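Local coordinates for glucoamylase (Thermoanaerobacterium thermosaccharolyticum, PDB 1LF6), which hydrolyses terminal alpha-1,4-linked glucose units from the non-reducing ends of starch-like chains, releasing beta-D-glucose, at residues 392-397 / 432-437. Numbering follows the deposited sequence.
Sequences GIQLDE and TGQERW
Gln-394 and Gln-434 lie against each other at an angle, their amide planes turned 47° apart. Along Gln-394, CB comes within 3.9 Å of the backbone O of Gln-434. CG of Gln-394, set beside the backbone N (chi1 -74°), comes unusually close, 3.2 Å, to CG of Gln-434, and the extended chain carries CD past that same methylene. At the tip NE2 of Gln-394 gives OE1 of Gln-434 a nearly straight bond of 2.8 Å. The acceptor lies in the donor's amide plane, whereas NE2 stands 36° out of the plane of the Gln-434 carbonyl. NE2 also bonds to Glu-438, and OE1 of Gln-394 accepts from Arg-343, which fixes the rotation of the amide.

Next to this pair, OG1 of Thr-432 receives the N-H of Leu-395 in an almost straight bond of 3.1 Å, and OG1 of Thr-432 donates to O of Gln-434 at 2.9 Å. Water 1 also donates to O of Gln-434, at 2.9 Å. OD2 of Asp-396 forms a salt bridge with Arg-343.

Glu-435 and Glu-438 are, by similarity, proton acceptor and donor of this family 15 barrel. Gln-394, held by Gln-434, is therefore probably a second-shell residue that helps position the carboxylate of Glu-438.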
# COMPACT_ATOMS: atom_id res chain seq x y z
N GLY A 392 0.84 14.35 -15.11
CA GLY A 392 -0.46 14.99 -15.01
C GLY A 392 -0.34 16.19 -14.09
O GLY A 392 0.54 16.24 -13.23
N ILE A 393 -1.21 17.18 -14.27
CA ILE A 393 -1.20 18.37 -13.45
C ILE A 393 -2.36 18.38 -12.46
O ILE A 393 -3.51 18.64 -12.83
CB ILE A 393 -1.30 19.65 -14.33
CG1 ILE A 393 -0.12 19.69 -15.31
CG2 ILE A 393 -1.34 20.89 -13.44
CD1 ILE A 393 1.26 19.68 -14.65
N GLN A 394 -2.06 18.09 -11.20
CA GLN A 394 -3.08 18.06 -10.15
C GLN A 394 -2.85 19.21 -9.18
O GLN A 394 -1.89 19.21 -8.43
CB GLN A 394 -3.01 16.73 -9.38
CG GLN A 394 -3.57 15.54 -10.16
CD GLN A 394 -3.18 14.19 -9.56
OE1 GLN A 394 -3.15 14.02 -8.34
NE2 GLN A 394 -2.91 13.23 -10.43
N LEU A 395 -3.75 20.19 -9.21
CA LEU A 395 -3.64 21.35 -8.35
C LEU A 395 -3.68 21.02 -6.86
O LEU A 395 -2.96 21.64 -6.06
CB LEU A 395 -4.72 22.39 -8.69
CG LEU A 395 -4.39 23.36 -9.83
CD1 LEU A 395 -3.31 24.33 -9.37
CD2 LEU A 395 -3.92 22.59 -11.06
N ASP A 396 -4.51 20.05 -6.49
CA ASP A 396 -4.61 19.68 -5.09
C ASP A 396 -3.25 19.21 -4.61
O ASP A 396 -2.89 19.44 -3.45
CB ASP A 396 -5.68 18.59 -4.88
CG ASP A 396 -5.27 17.24 -5.43
OD1 ASP A 396 -4.76 17.19 -6.57
OD2 ASP A 396 -5.48 16.23 -4.72
N GLU A 397 -2.47 18.60 -5.50
CA GLU A 397 -1.14 18.13 -5.11
C GLU A 397 -0.11 19.26 -4.96
O GLU A 397 0.93 19.07 -4.32
CB GLU A 397 -0.64 17.06 -6.09
CG GLU A 397 -1.36 15.71 -5.93
CD GLU A 397 -0.58 14.55 -6.51
OE1 GLU A 397 -0.47 13.50 -5.83
OE2 GLU A 397 -0.08 14.67 -7.65
N THR A 432 -7.98 22.62 -12.96
CA THR A 432 -6.94 21.62 -12.78
C THR A 432 -6.88 20.65 -13.96
O THR A 432 -7.88 20.42 -14.64
CB THR A 432 -7.17 20.82 -11.47
OG1 THR A 432 -6.05 19.97 -11.22
CG2 THR A 432 -8.44 19.99 -11.58
N GLY A 433 -5.69 20.09 -14.21
CA GLY A 433 -5.51 19.15 -15.29
C GLY A 433 -6.29 17.89 -14.98
O GLY A 433 -6.86 17.25 -15.86
N GLN A 434 -6.30 17.51 -13.71
CA GLN A 434 -7.03 16.35 -13.26
C GLN A 434 -7.32 16.48 -11.77
O GLN A 434 -6.55 17.09 -11.03
CB GLN A 434 -6.25 15.07 -13.57
CG GLN A 434 -4.84 15.04 -13.04
CD GLN A 434 -3.99 13.95 -13.68
OE1 GLN A 434 -2.95 13.58 -13.16
NE2 GLN A 434 -4.43 13.45 -14.83
N GLU A 435 -8.46 15.93 -11.35
CA GLU A 435 -8.86 15.96 -9.95
C GLU A 435 -8.16 14.80 -9.25
O GLU A 435 -7.35 14.11 -9.88
CB GLU A 435 -10.38 15.87 -9.82
CG GLU A 435 -11.07 15.01 -10.87
CD GLU A 435 -10.59 13.56 -10.86
OE1 GLU A 435 -9.73 13.21 -11.70
OE2 GLU A 435 -11.06 12.78 -10.02
N ARG A 436 -8.46 14.57 -7.98
CA ARG A 436 -7.73 13.54 -7.24
C ARG A 436 -7.80 12.08 -7.71
O ARG A 436 -6.97 11.27 -7.30
CB ARG A 436 -8.06 13.64 -5.75
CG ARG A 436 -9.44 13.21 -5.32
CD ARG A 436 -9.57 13.38 -3.81
NE ARG A 436 -10.80 12.82 -3.26
CZ ARG A 436 -11.03 12.67 -1.96
NH1 ARG A 436 -12.17 12.15 -1.54
NH2 ARG A 436 -10.11 13.04 -1.08
N TRP A 437 -8.76 11.73 -8.56
CA TRP A 437 -8.82 10.36 -9.05
C TRP A 437 -7.90 10.23 -10.27
O TRP A 437 -7.76 9.16 -10.85
CB TRP A 437 -10.25 9.97 -9.40
CG TRP A 437 -11.21 10.04 -8.22
CD1 TRP A 437 -12.50 10.48 -8.25
CD2 TRP A 437 -10.95 9.66 -6.86
NE1 TRP A 437 -13.06 10.41 -6.99
CE2 TRP A 437 -12.13 9.91 -6.12
CE3 TRP A 437 -9.84 9.13 -6.19
CZ2 TRP A 437 -12.23 9.65 -4.74
CZ3 TRP A 437 -9.93 8.87 -4.81
CH2 TRP A 437 -11.12 9.14 -4.11
O HOH W 1 -6.41 17.89 -8.22